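PDB 6AKZ: GlcNAc Inducible Gene 2, GIG2 from Candida albicans, which binds iron(III) and probably acts as an oxidoreductase, a DUF1479-family oxygenase of the cupin clan, though its physiological reaction is not established. Local coordinates for residues T380-L385 / A448-I453; K48-I53 / K279-Y284; E105-C110 / I178-P183. One frame throughout, in Å; residues are numbered along the deposited sequence.

Contact 1: residues T380-L385 / A448-I453; sequences TNIQTL and AKIRSI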
ATOM      1  N   THR A 380       4.932  13.702  -3.547  1.00 13.37           N
ATOM      2  CA  THR A 380       5.987  12.680  -3.257  1.00 14.94           C
ATOM      3  C   THR A 380       6.029  11.609  -4.367  1.00 14.03           C
ATOM      4  O   THR A 380       6.789  10.682  -4.211  1.00 13.35           O
ATOM      5  CB  THR A 380       5.868  12.043  -1.858  1.00 16.73           C
ATOM      6  OG1 THR A 380       4.624  11.312  -1.729  1.00 17.71           O
ATOM      7  CG2 THR A 380       5.920  13.103  -0.725  1.00 17.26           C
ATOM      8  N   ASN A 381       5.136  11.700  -5.374  1.00 12.43           N
ATOM      9  CA  ASN A 381       5.070  10.804  -6.505  1.00 14.03           C
ATOM     10  C   ASN A 381       5.627  11.414  -7.799  1.00 13.66           C
ATOM     11  O   ASN A 381       5.609  10.771  -8.840  1.00 14.72           O
ATOM     12  CB  ASN A 381       3.665  10.258  -6.704  1.00 14.25           C
ATOM     13  CG  ASN A 381       3.409   9.069  -5.800  1.00 15.56           C
ATOM     14  OD1 ASN A 381       4.387   8.364  -5.451  1.00 16.42           O
ATOM     15  ND2 ASN A 381       2.185   8.888  -5.306  1.00 16.39           N
ATOM     16  N   ILE A 382       6.095  12.642  -7.748  1.00 13.63           N
ATOM     17  CA  ILE A 382       6.676  13.222  -8.982  1.00 15.03           C
ATOM     18  C   ILE A 382       7.950  12.453  -9.371  1.00 15.58           C
ATOM     19  O   ILE A 382       8.204  12.186 -10.576  1.00 13.82           O
ATOM     20  CB  ILE A 382       6.911  14.722  -8.824  1.00 16.25           C
ATOM     21  CG1 ILE A 382       5.595  15.452  -8.550  1.00 15.69           C
ATOM     22  CG2 ILE A 382       7.618  15.244 -10.053  1.00 16.58           C
ATOM     23  CD1 ILE A 382       4.561  15.373  -9.639  1.00 18.70           C
ATOM     24  N   GLN A 383       8.720  12.005  -8.390  1.00 15.81           N
ATOM     25  CA  GLN A 383       9.925  11.199  -8.768  1.00 20.18           C
ATOM     26  C   GLN A 383       9.551   9.876  -9.407  1.00 17.26           C
ATOM     27  O   GLN A 383      10.188   9.422 -10.323  1.00 17.52           O
ATOM     28  CB  GLN A 383      10.793  10.950  -7.541  1.00 22.51           C
ATOM     29  CG  GLN A 383      11.473  12.200  -7.068  1.00 30.18           C
ATOM     30  CD  GLN A 383      12.613  12.697  -7.955  1.00 39.21           C
ATOM     31  OE1 GLN A 383      12.928  12.141  -9.039  1.00 40.33           O
ATOM     32  NE2 GLN A 383      13.253  13.771  -7.492  1.00 46.45           N
ATOM     33  N   THR A 384       8.462   9.304  -8.955  1.00 16.26           N
ATOM     34  CA  THR A 384       7.929   8.103  -9.526  1.00 15.94           C
ATOM     35  C   THR A 384       7.484   8.333 -10.971  1.00 15.61           C
ATOM     36  O   THR A 384       7.832   7.531 -11.815  1.00 16.28           O
ATOM     37  CB  THR A 384       6.748   7.513  -8.682  1.00 15.70           C
ATOM     38  OG1 THR A 384       7.310   7.065  -7.453  1.00 18.48           O
ATOM     39  CG2 THR A 384       6.041   6.380  -9.379  1.00 15.97           C
ATOM     40  N   LEU A 385       6.813   9.441 -11.225  1.00 12.69           N
ATOM     41  CA  LEU A 385       6.298   9.760 -12.538  1.00 14.74           C
ATOM     42  C   LEU A 385       7.577   9.782 -13.497  1.00 13.76           C
ATOM     43  O   LEU A 385       7.532   9.261 -14.582  1.00 16.30           O
ATOM     44  CB  LEU A 385       5.687  11.135 -12.498  1.00 16.04           C
ATOM     45  CG  LEU A 385       5.142  11.700 -13.796  1.00 19.24           C
ATOM     46  CD1 LEU A 385       4.043  10.887 -14.355  1.00 22.72           C
ATOM     47  CD2 LEU A 385       4.727  13.144 -13.505  1.00 22.48           C
ATOM     48  N   ALA A 448      -4.903  21.554  -9.488  1.00 15.51           N
ATOM     49  CA  ALA A 448      -4.249  22.343 -10.555  1.00 15.90           C
ATOM     50  C   ALA A 448      -2.755  22.521 -10.316  1.00 13.65           C
ATOM     51  O   ALA A 448      -1.925  22.365 -11.244  1.00 14.12           O
ATOM     52  CB  ALA A 448      -4.890  23.702 -10.752  1.00 16.60           C
ATOM     53  N   LYS A 449      -2.362  22.779  -9.090  1.00 14.00           N
ATOM     54  CA  LYS A 449      -0.983  23.021  -8.810  1.00 14.28           C
ATOM     55  C   LYS A 449      -0.127  21.777  -9.016  1.00 15.52           C
ATOM     56  O   LYS A 449       0.970  21.862  -9.593  1.00 13.48           O
ATOM     57  CB  LYS A 449      -0.807  23.552  -7.414  1.00 17.67           C
ATOM     58  CG  LYS A 449      -1.432  24.945  -7.210  1.00 19.04           C
ATOM     59  CD  LYS A 449      -1.446  25.238  -5.713  1.00 23.26           C
ATOM     60  CE  LYS A 449      -2.076  26.604  -5.455  1.00 25.55           C
ATOM     61  NZ  LYS A 449      -2.491  26.747  -4.056  1.00 26.63           N
ATOM     62  N   ILE A 450      -0.601  20.611  -8.536  1.00 13.79           N
ATOM     63  CA  ILE A 450       0.242  19.385  -8.716  1.00 13.23           C
ATOM     64  C   ILE A 450       0.406  19.034 -10.192  1.00 13.54           C
ATOM     65  O   ILE A 450       1.479  18.563 -10.629  1.00 14.09           O
ATOM     66  CB  ILE A 450      -0.230  18.227  -7.811  1.00 13.64           C
ATOM     67  CG1 ILE A 450       0.836  17.143  -7.726  1.00 13.80           C
ATOM     68  CG2 ILE A 450      -1.599  17.677  -8.344  1.00 13.98           C
ATOM     69  CD1 ILE A 450       2.188  17.596  -7.202  1.00 14.49           C
ATOM     70  N   ARG A 451      -0.626  19.266 -10.986  1.00 12.56           N
ATOM     71  CA  ARG A 451      -0.530  19.026 -12.375  1.00 13.05           C
ATOM     72  C   ARG A 451       0.513  19.931 -12.998  1.00 13.17           C
ATOM     73  O   ARG A 451       1.311  19.481 -13.792  1.00 14.57           O
ATOM     74  CB  ARG A 451      -1.871  19.152 -13.069  1.00 14.27           C
ATOM     75  CG  ARG A 451      -2.815  18.037 -12.801  1.00 14.82           C
ATOM     76  CD  ARG A 451      -4.100  18.159 -13.582  1.00 16.70           C
ATOM     77  NE  ARG A 451      -5.059  17.148 -13.127  1.00 14.28           N
ATOM     78  CZ  ARG A 451      -6.145  16.758 -13.753  1.00 17.52           C
ATOM     79  NH1 ARG A 451      -6.530  17.314 -14.909  1.00 19.34           N
ATOM     80  NH2 ARG A 451      -6.899  15.795 -13.180  1.00 19.57           N
ATOM     81  N   SER A 452       0.522  21.198 -12.630  1.00 12.31           N
ATOM     82  CA  SER A 452       1.532  22.101 -13.133  1.00 14.50           C
ATOM     83  C   SER A 452       2.942  21.685 -12.738  1.00 13.55           C
ATOM     84  O   SER A 452       3.884  21.723 -13.575  1.00 14.38           O
ATOM     85  CB  SER A 452       1.250  23.540 -12.696  1.00 14.41           C
ATOM     86  OG  SER A 452       2.339  24.385 -13.132  1.00 14.64           O
ATOM     87  N   ILE A 453       3.109  21.317 -11.475  1.00 14.83           N
ATOM     88  CA  ILE A 453       4.431  20.918 -10.970  1.00 15.40           C
ATOM     89  C   ILE A 453       4.919  19.661 -11.738  1.00 17.36           C
ATOM     90  O   ILE A 453       6.094  19.602 -12.191  1.00 16.34           O
ATOM     91  CB  ILE A 453       4.348  20.688  -9.492  1.00 15.82           C
ATOM     92  CG1 ILE A 453       4.154  22.041  -8.771  1.00 15.64           C
ATOM     93  CG2 ILE A 453       5.586  19.918  -8.976  1.00 16.92           C
ATOM     94  CD1 ILE A 453       3.653  21.897  -7.335  1.00 15.12           C
TER

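Contact 2: residues K48-I53 / K279-Y284; sequences KEFTEI and KLSMAY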
ATOM      1  N   LYS A  48     -13.141  -8.172  21.294  1.00 21.62           N
ATOM      2  CA  LYS A  48     -14.451  -8.375  20.751  1.00 23.46           C
ATOM      3  C   LYS A  48     -14.444  -8.518  19.215  1.00 20.47           C
ATOM      4  O   LYS A  48     -14.978  -9.502  18.687  1.00 16.60           O
ATOM      5  CB  LYS A  48     -15.417  -7.261  21.105  1.00 28.13           C
ATOM      6  CG  LYS A  48     -15.864  -7.201  22.549  1.00 36.39           C
ATOM      7  CD  LYS A  48     -16.595  -5.889  22.896  1.00 42.26           C
ATOM      8  CE  LYS A  48     -17.574  -5.390  21.836  1.00 49.08           C
ATOM      9  NZ  LYS A  48     -18.710  -6.340  21.585  1.00 56.53           N
ATOM     10  N   GLU A  49     -13.774  -7.592  18.513  1.00 16.13           N
ATOM     11  CA  GLU A  49     -13.961  -7.500  17.057  1.00 15.77           C
ATOM     12  C   GLU A  49     -13.089  -8.581  16.419  1.00 14.94           C
ATOM     13  O   GLU A  49     -13.517  -9.188  15.428  1.00 13.51           O
ATOM     14  CB  GLU A  49     -13.566  -6.142  16.524  1.00 17.27           C
ATOM     15  CG  GLU A  49     -13.631  -6.049  14.988  1.00 20.74           C
ATOM     16  CD  GLU A  49     -13.546  -4.648  14.391  1.00 27.76           C
ATOM     17  OE1 GLU A  49     -14.448  -3.832  14.696  1.00 34.90           O
ATOM     18  OE2 GLU A  49     -12.613  -4.356  13.570  1.00 33.03           O
ATOM     19  N   PHE A  50     -11.903  -8.847  16.961  1.00 13.02           N
ATOM     20  CA  PHE A  50     -10.976  -9.806  16.290  1.00 13.70           C
ATOM     21  C   PHE A  50     -11.453 -11.232  16.547  1.00 14.23           C
ATOM     22  O   PHE A  50     -11.266 -12.090  15.691  1.00 14.12           O
ATOM     23  CB  PHE A  50      -9.487  -9.677  16.599  1.00 14.01           C
ATOM     24  CG  PHE A  50      -8.837  -8.391  16.135  1.00 13.20           C
ATOM     25  CD1 PHE A  50      -9.558  -7.349  15.511  1.00 13.21           C
ATOM     26  CD2 PHE A  50      -7.473  -8.239  16.320  1.00 14.17           C
ATOM     27  CE1 PHE A  50      -8.929  -6.172  15.132  1.00 14.68           C
ATOM     28  CE2 PHE A  50      -6.835  -7.086  15.880  1.00 15.07           C
ATOM     29  CZ  PHE A  50      -7.584  -6.037  15.313  1.00 14.51           C
ATOM     30  N   THR A  51     -12.125 -11.450  17.686  1.00 15.58           N
ATOM     31  CA  THR A  51     -12.839 -12.672  17.898  1.00 17.16           C
ATOM     32  C   THR A  51     -13.881 -12.880  16.822  1.00 15.15           C
ATOM     33  O   THR A  51     -13.977 -14.017  16.299  1.00 18.05           O
ATOM     34  CB  THR A  51     -13.423 -12.715  19.317  1.00 19.44           C
ATOM     35  OG1 THR A  51     -12.368 -12.763  20.267  1.00 20.08           O
ATOM     36  CG2 THR A  51     -14.347 -13.934  19.530  1.00 21.87           C
ATOM     37  N   GLU A  52     -14.728 -11.878  16.550  1.00 14.19           N
ATOM     38  CA  GLU A  52     -15.764 -12.015  15.538  1.00 14.70           C
ATOM     39  C   GLU A  52     -15.120 -12.350  14.181  1.00 12.51           C
ATOM     40  O   GLU A  52     -15.540 -13.219  13.505  1.00 12.90           O
ATOM     41  CB  GLU A  52     -16.658 -10.782  15.494  1.00 16.34           C
ATOM     42  CG  GLU A  52     -17.659 -10.808  14.383  1.00 17.32           C
ATOM     43  CD  GLU A  52     -18.583  -9.590  14.273  1.00 20.10           C
ATOM     44  OE1 GLU A  52     -19.352  -9.407  15.239  1.00 24.28           O
ATOM     45  OE2 GLU A  52     -18.709  -8.923  13.168  1.00 21.13           O
ATOM     46  N   ILE A  53     -14.000 -11.715  13.862  1.00 12.96           N
ATOM     47  CA  ILE A  53     -13.361 -11.944  12.579  1.00 13.50           C
ATOM     48  C   ILE A  53     -12.955 -13.393  12.469  1.00 14.74           C
ATOM     49  O   ILE A  53     -13.209 -14.060  11.482  1.00 14.00           O
ATOM     50  CB  ILE A  53     -12.134 -11.052  12.347  1.00 14.24           C
ATOM     51  CG1 ILE A  53     -12.589  -9.626  12.204  1.00 15.75           C
ATOM     52  CG2 ILE A  53     -11.342 -11.585  11.132  1.00 13.41           C
ATOM     53  CD1 ILE A  53     -11.436  -8.619  12.095  1.00 17.10           C
ATOM     54  N   LYS A 279      -8.746   0.622  11.462  1.00 12.87           N
ATOM     55  CA  LYS A 279      -8.607   1.506  12.571  1.00 14.14           C
ATOM     56  C   LYS A 279      -8.072   0.810  13.792  1.00 14.74           C
ATOM     57  O   LYS A 279      -7.142   1.350  14.420  1.00 13.98           O
ATOM     58  CB  LYS A 279      -9.923   2.200  12.923  1.00 15.60           C
ATOM     59  CG  LYS A 279      -9.841   3.322  13.934  1.00 17.38           C
ATOM     60  CD  LYS A 279     -11.258   3.723  14.366  1.00 18.24           C
ATOM     61  CE  LYS A 279     -11.957   4.565  13.337  1.00 19.89           C
ATOM     62  NZ  LYS A 279     -13.371   4.761  13.729  1.00 24.05           N
ATOM     63  N   LEU A 280      -8.630  -0.315  14.192  1.00 13.24           N
ATOM     64  CA  LEU A 280      -8.107  -0.999  15.379  1.00 14.45           C
ATOM     65  C   LEU A 280      -6.674  -1.427  15.194  1.00 13.98           C
ATOM     66  O   LEU A 280      -5.845  -1.351  16.133  1.00 14.49           O
ATOM     67  CB  LEU A 280      -8.986  -2.194  15.753  1.00 14.83           C
ATOM     68  CG  LEU A 280     -10.360  -1.894  16.245  1.00 16.13           C
ATOM     69  CD1 LEU A 280     -11.109  -3.144  16.599  1.00 18.59           C
ATOM     70  CD2 LEU A 280     -10.361  -0.943  17.405  1.00 18.25           C
ATOM     71  N   SER A 281      -6.356  -1.928  13.998  1.00 14.64           N
ATOM     72  CA  SER A 281      -4.993  -2.280  13.682  1.00 13.26           C
ATOM     73  C   SER A 281      -3.963  -1.147  13.922  1.00 14.14           C
ATOM     74  O   SER A 281      -2.942  -1.346  14.569  1.00 14.39           O
ATOM     75  CB  SER A 281      -4.847  -2.837  12.280  1.00 15.21           C
ATOM     76  OG  SER A 281      -5.384  -4.160  12.127  1.00 15.68           O
ATOM     77  N   MET A 282      -4.210  -0.004  13.334  1.00 14.97           N
ATOM     78  CA  MET A 282      -3.281   1.081  13.449  1.00 13.42           C
ATOM     79  C   MET A 282      -3.260   1.754  14.840  1.00 13.07           C
ATOM     80  O   MET A 282      -2.253   2.259  15.255  1.00 13.69           O
ATOM     81  CB  MET A 282      -3.459   2.105  12.323  1.00 15.61           C
ATOM     82  CG  MET A 282      -3.104   1.583  10.933  1.00 15.35           C
ATOM     83  SD  MET A 282      -1.480   0.820  10.834  1.00 15.33           S
ATOM     84  CE  MET A 282      -0.366   2.124  11.331  1.00 14.86           C
ATOM     85  N   ALA A 283      -4.360   1.729  15.544  1.00 13.66           N
ATOM     86  CA  ALA A 283      -4.382   2.248  16.922  1.00 13.34           C
ATOM     87  C   ALA A 283      -3.423   1.363  17.692  1.00 12.99           C
ATOM     88  O   ALA A 283      -2.619   1.839  18.445  1.00 16.22           O
ATOM     89  CB  ALA A 283      -5.789   2.212  17.476  1.00 15.04           C
ATOM     90  N   TYR A 284      -3.474   0.066  17.504  1.00 14.41           N
ATOM     91  CA  TYR A 284      -2.661  -0.862  18.279  1.00 14.25           C
ATOM     92  C   TYR A 284      -1.192  -0.760  17.909  1.00 15.36           C
ATOM     93  O   TYR A 284      -0.308  -0.614  18.778  1.00 15.07           O
ATOM     94  CB  TYR A 284      -3.141  -2.286  18.007  1.00 14.78           C
ATOM     95  CG  TYR A 284      -2.406  -3.342  18.802  1.00 16.19           C
ATOM     96  CD1 TYR A 284      -2.775  -3.689  20.118  1.00 15.56           C
ATOM     97  CD2 TYR A 284      -1.328  -4.016  18.220  1.00 15.14           C
ATOM     98  CE1 TYR A 284      -2.070  -4.691  20.809  1.00 15.42           C
ATOM     99  CE2 TYR A 284      -0.643  -5.005  18.913  1.00 18.37           C
ATOM    100  CZ  TYR A 284      -1.028  -5.351  20.180  1.00 16.96           C
ATOM    101  OH  TYR A 284      -0.302  -6.358  20.813  1.00 16.94           O
TER
HETATM  102  O   HOH W   1     -11.078  -1.341  12.844  1.00 30.87           O

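Contact 3: residues E105-C110 / I178-P183; sequences ELVEFC and IRIREP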
ATOM      1  N   GLU A 105       0.791 -14.986 -22.401  1.00 18.61           N
ATOM      2  CA  GLU A 105       1.787 -14.045 -22.902  1.00 19.61           C
ATOM      3  C   GLU A 105       2.850 -13.693 -21.887  1.00 19.37           C
ATOM      4  O   GLU A 105       4.003 -13.600 -22.282  1.00 18.65           O
ATOM      5  CB  GLU A 105       1.160 -12.739 -23.389  1.00 22.42           C
ATOM      6  CG  GLU A 105       0.244 -12.959 -24.581  1.00 26.12           C
ATOM      7  CD  GLU A 105      -0.517 -11.691 -25.060  1.00 31.68           C
ATOM      8  OE1 GLU A 105      -1.026 -10.840 -24.257  1.00 30.84           O
ATOM      9  OE2 GLU A 105      -0.724 -11.617 -26.288  1.00 36.30           O
ATOM     10  N   LEU A 106       2.481 -13.529 -20.614  1.00 18.35           N
ATOM     11  CA  LEU A 106       3.530 -13.308 -19.574  1.00 17.40           C
ATOM     12  C   LEU A 106       4.510 -14.469 -19.439  1.00 17.30           C
ATOM     13  O   LEU A 106       5.713 -14.289 -19.202  1.00 17.74           O
ATOM     14  CB  LEU A 106       2.938 -12.998 -18.204  1.00 16.39           C
ATOM     15  CG  LEU A 106       2.197 -11.651 -18.129  1.00 16.82           C
ATOM     16  CD1 LEU A 106       1.176 -11.585 -16.989  1.00 16.22           C
ATOM     17  CD2 LEU A 106       3.202 -10.547 -17.985  1.00 16.82           C
ATOM     18  N   VAL A 107       3.956 -15.676 -19.458  1.00 18.68           N
ATOM     19  CA  VAL A 107       4.785 -16.871 -19.257  1.00 17.40           C
ATOM     20  C   VAL A 107       5.711 -16.966 -20.466  1.00 17.58           C
ATOM     21  O   VAL A 107       6.904 -17.219 -20.310  1.00 18.59           O
ATOM     22  CB  VAL A 107       3.923 -18.117 -19.158  1.00 20.42           C
ATOM     23  CG1 VAL A 107       4.697 -19.423 -19.273  1.00 19.43           C
ATOM     24  CG2 VAL A 107       3.142 -18.102 -17.862  1.00 19.95           C
ATOM     25  N   GLU A 108       5.151 -16.816 -21.668  1.00 17.56           N
ATOM     26  CA  GLU A 108       6.020 -16.777 -22.882  1.00 21.48           C
ATOM     27  C   GLU A 108       7.148 -15.754 -22.803  1.00 21.74           C
ATOM     28  O   GLU A 108       8.289 -16.011 -23.252  1.00 21.22           O
ATOM     29  CB  GLU A 108       5.198 -16.518 -24.107  1.00 24.94           C
ATOM     30  CG  GLU A 108       6.023 -16.376 -25.394  1.00 36.40           C
ATOM     31  CD  GLU A 108       5.135 -16.264 -26.618  1.00 43.43           C
ATOM     32  OE1 GLU A 108       4.142 -17.057 -26.664  1.00 51.74           O
ATOM     33  OE2 GLU A 108       5.440 -15.406 -27.509  1.00 45.33           O
ATOM     34  N   PHE A 109       6.804 -14.542 -22.363  1.00 20.07           N
ATOM     35  CA  PHE A 109       7.803 -13.530 -22.218  1.00 21.72           C
ATOM     36  C   PHE A 109       8.834 -14.013 -21.246  1.00 21.11           C
ATOM     37  O   PHE A 109      10.006 -13.906 -21.516  1.00 21.61           O
ATOM     38  CB  PHE A 109       7.172 -12.192 -21.676  1.00 21.63           C
ATOM     39  CG  PHE A 109       8.171 -11.066 -21.565  1.00 23.10           C
ATOM     40  CD1 PHE A 109       9.039 -10.975 -20.487  1.00 22.67           C
ATOM     41  CD2 PHE A 109       8.234 -10.089 -22.565  1.00 23.80           C
ATOM     42  CE1 PHE A 109       9.925  -9.936 -20.389  1.00 23.55           C
ATOM     43  CE2 PHE A 109       9.156  -9.059 -22.473  1.00 23.49           C
ATOM     44  CZ  PHE A 109      10.016  -9.008 -21.389  1.00 23.07           C
ATOM     45  N   CYS A 110       8.435 -14.518 -20.100  1.00 20.67           N
ATOM     46  CA  CYS A 110       9.445 -14.927 -19.089  1.00 21.68           C
ATOM     47  C   CYS A 110      10.365 -16.058 -19.635  1.00 23.33           C
ATOM     48  O   CYS A 110      11.583 -16.010 -19.486  1.00 25.58           O
ATOM     49  CB  CYS A 110       8.815 -15.304 -17.786  1.00 24.07           C
ATOM     50  SG  CYS A 110       8.046 -13.789 -17.011  1.00 30.45           S
ATOM     51  N   ILE A 178       5.249  -9.374 -11.372  1.00 17.81           N
ATOM     52  CA  ILE A 178       4.257 -10.403 -11.321  1.00 15.73           C
ATOM     53  C   ILE A 178       4.724 -11.541 -10.373  1.00 15.76           C
ATOM     54  O   ILE A 178       5.894 -11.704 -10.081  1.00 15.03           O
ATOM     55  CB  ILE A 178       3.893 -10.879 -12.728  1.00 18.79           C
ATOM     56  CG1 ILE A 178       5.011 -11.645 -13.378  1.00 22.94           C
ATOM     57  CG2 ILE A 178       3.491  -9.671 -13.632  1.00 19.26           C
ATOM     58  CD1 ILE A 178       4.595 -12.345 -14.675  1.00 24.17           C
ATOM     59  N   ARG A 179       3.745 -12.282  -9.862  1.00 15.66           N
ATOM     60  CA  ARG A 179       3.987 -13.484  -9.098  1.00 16.30           C
ATOM     61  C   ARG A 179       3.301 -14.655  -9.787  1.00 16.60           C
ATOM     62  O   ARG A 179       2.152 -14.563 -10.258  1.00 16.51           O
ATOM     63  CB  ARG A 179       3.491 -13.321  -7.676  1.00 19.86           C
ATOM     64  CG  ARG A 179       3.373 -14.682  -6.988  1.00 23.47           C
ATOM     65  CD  ARG A 179       3.009 -14.534  -5.548  1.00 25.80           C
ATOM     66  NE  ARG A 179       1.730 -13.850  -5.211  1.00 25.39           N
ATOM     67  CZ  ARG A 179       0.494 -14.343  -5.283  1.00 26.93           C
ATOM     68  NH1 ARG A 179       0.243 -15.486  -5.909  1.00 24.27           N
ATOM     69  NH2 ARG A 179      -0.523 -13.664  -4.707  1.00 21.98           N
ATOM     70  N   ILE A 180       4.043 -15.751  -9.973  1.00 17.77           N
ATOM     71  CA  ILE A 180       3.434 -16.978 -10.452  1.00 17.93           C
ATOM     72  C   ILE A 180       3.938 -18.050  -9.494  1.00 19.36           C
ATOM     73  O   ILE A 180       5.103 -18.458  -9.606  1.00 19.31           O
ATOM     74  CB  ILE A 180       3.864 -17.336 -11.895  1.00 19.40           C
ATOM     75  CG1 ILE A 180       3.479 -16.209 -12.852  1.00 21.24           C
ATOM     76  CG2 ILE A 180       3.165 -18.600 -12.378  1.00 18.67           C
ATOM     77  CD1 ILE A 180       4.009 -16.380 -14.261  1.00 24.25           C
ATOM     78  N   ARG A 181       3.111 -18.401  -8.493  1.00 17.49           N
ATOM     79  CA  ARG A 181       3.491 -19.264  -7.388  1.00 17.41           C
ATOM     80  C   ARG A 181       2.976 -20.681  -7.655  1.00 17.51           C
ATOM     81  O   ARG A 181       1.791 -20.918  -7.771  1.00 15.40           O
ATOM     82  CB  ARG A 181       2.960 -18.782  -6.087  1.00 19.73           C
ATOM     83  CG  ARG A 181       3.407 -19.608  -4.858  1.00 19.66           C
ATOM     84  CD  ARG A 181       3.043 -18.867  -3.617  1.00 20.54           C
ATOM     85  NE  ARG A 181       3.295 -19.672  -2.432  1.00 23.20           N
ATOM     86  CZ  ARG A 181       2.929 -19.339  -1.206  1.00 21.42           C
ATOM     87  NH1 ARG A 181       2.257 -18.220  -0.956  1.00 22.74           N
ATOM     88  NH2 ARG A 181       3.249 -20.131  -0.200  1.00 23.15           N
ATOM     89  N   GLU A 182       3.920 -21.607  -7.873  1.00 19.07           N
ATOM     90  CA  GLU A 182       3.558 -23.025  -8.041  1.00 19.36           C
ATOM     91  C   GLU A 182       3.145 -23.656  -6.693  1.00 17.62           C
ATOM     92  O   GLU A 182       3.683 -23.300  -5.639  1.00 17.76           O
ATOM     93  CB  GLU A 182       4.716 -23.825  -8.681  1.00 22.19           C
ATOM     94  CG  GLU A 182       4.962 -23.433 -10.135  1.00 26.09           C
ATOM     95  CD  GLU A 182       3.804 -23.718 -11.062  1.00 31.06           C
ATOM     96  OE1 GLU A 182       3.157 -24.776 -10.934  1.00 48.78           O
ATOM     97  OE2 GLU A 182       3.482 -22.874 -11.926  1.00 40.02           O
ATOM     98  N   PRO A 183       2.290 -24.700  -6.755  1.00 17.86           N
ATOM     99  CA  PRO A 183       2.018 -25.440  -5.518  1.00 17.48           C
ATOM    100  C   PRO A 183       3.258 -25.999  -4.926  1.00 19.29           C
ATOM    101  O   PRO A 183       4.185 -26.412  -5.669  1.00 19.44           O
ATOM    102  CB  PRO A 183       1.103 -26.562  -5.975  1.00 16.92           C
ATOM    103  CG  PRO A 183       0.380 -26.010  -7.175  1.00 17.11           C
ATOM    104  CD  PRO A 183       1.404 -25.103  -7.843  1.00 18.09           C
TER

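Contact 1: residues T380-L385 / A448-I453
I382 reaches across to I450 and I453 from a backbone that turns at N381, whose amide nitrogen ND2 is gripped by two carbonyl oxygens of the same chain, F253 O and P376 O. A double grip of this kind limits rotation of a buried amide and ties the approach to helix 382-394 to nearby loops. A backbone bond joins L385 N to N381 O at 3.0 Å.

The contact itself is built from methyl groups. I382 and I450 slide past each other in opposed directions and meet at their ends, where CD1 of I382 comes 4.1 Å from CD1 of I450. On I382, CG1 sits beside the backbone N (chi1 -61°), the branch that carries the delta methyl across the interface. I450 starts less favourably, since its CB does not face the partner helix; with CG1 swung anti to its N (chi1 -165°), its CD1 nevertheless arrives 4.2 Å from CG1 of I382. One turn on, I453 presents its short branch: CG2 stands 4.5 Å from CG1 of I382, while its longer CG1 arm heads elsewhere, and its side chain also meets Y468 of helix 466-474. I382 thus touches both I450 and I453, and A454 and A457 of the same helix, 445-460, touch it as well.

The polar groups of 448-453 look to other partners: R451 forms a salt bridge with D167, and K449 NZ bonds to E162 O. Branched aliphatic groups meeting at van der Waals distance, with no directional bond between the segments, suggest that the fit here probably depends on shape and exclusion of water, N381 and R451 having their polar partners outside the contact.

Contact 2: residues K48-I53 / K279-Y284
L280 packs against both E49 and F50, and the way these two flat groups turn toward it defines the packing of helix 32-56 against helix 278-287. Its CD1 methyl lies over the face of the E49 carboxylate, 3.6 Å from CD and almost straight above the plane. E49 gets there because CG is anti to the backbone N (chi1 175°) and the chain stays extended, so the leucine methyl also brushes E49 CB at 3.9 Å.

F50 meets the leucine from a second direction, roughly at a right angle to the first. Its ring and the leucine run past each other in opposed directions, with F50 CE1 4.0 Å from both CB and CD1 of L280; the approach is oblique to the ring. A chi2 of 3° brings CA nearly into the ring plane, unlike the usual perpendicular setting. Farther along, F50 CZ is 4.3 Å from S281 OG, a hydroxyl that bonds to S277 O.

The charged end of E49 finds its main partner in S277 OG, just before helix 278-287 begins. A water bound to L280 N at 3.0 Å adds only a weak, long link to OE2. The helices cross at 129° between their directions, with axes 11.9 Å apart at the segments. The side chain of S281 is about 14 Å from the bound iron, which places the contact well outside the metal's first shell.

A methyl over a carboxylate face gains little from it directly; the placement probably pays through S277 and through the positive end of the helix dipole, which would favour the anionic form of E49.

Contact 3: residues E105-C110 / I178-P183
I178 sends its side chain from strand 178-181 toward L106 of helix 96-112, and its tip does most of the touching. From CB, the gamma branches part: CG2 comes 4.4 Å from L106 CD2, whereas CG1 is held between the backbone N and the carbonyl carbon (chi1 70°), which aims it at the helix. Because the chain then continues nearly straight (chi2 170°), CD1 lands on L106, 4.0 Å from CB, 4.0 Å from CD2 and 4.2 Å from CD1, so that this one methyl bears against the root and both branches of the leucine. The two side chains cross at a slant. One helical turn beyond L106, C110 SG lies 4.4 Å from the same CD1 of I178.

Two residues along the strand, I180 repeats the gesture with a different geometry: its CD1 meets CG2 of V107 at 4.1 Å, the two side chains crossing at about a right angle.

The intervening R179 turns to the opposite side of the strand and bonds there to S367 and Y371. Strand 178-181 pairs with 127-128 and with 367-371 in the mixed sheet, and segment 105-110 of the helix runs at 92° to strand 178-181, their axes 11.0 Å apart. Y128 flanks I178, I180 and C110 from the neighbouring strand, while P135 and Q136 of helix 134-140 border L106 and I178.

In the fold
All three contacts are largely buried, yet each joins different elements and none touches another. Contact 1 packs two helices late in the chain, contact 2 packs two helices on the opposite side of the chain's centre, with nearest atoms about 17 Å from contact 1, and contact 3 sets a helix on the seven-stranded mixed sheet. Their chemistry differs with place. Contacts 1 and 3 lie away from the metal site and use aliphatic methyls, with a cysteine sulfur added in contact 3. Contact 2, nearer the iron, mixes an aromatic ring, a carboxylate and a bound water at a helix start, making it the most polar of the three.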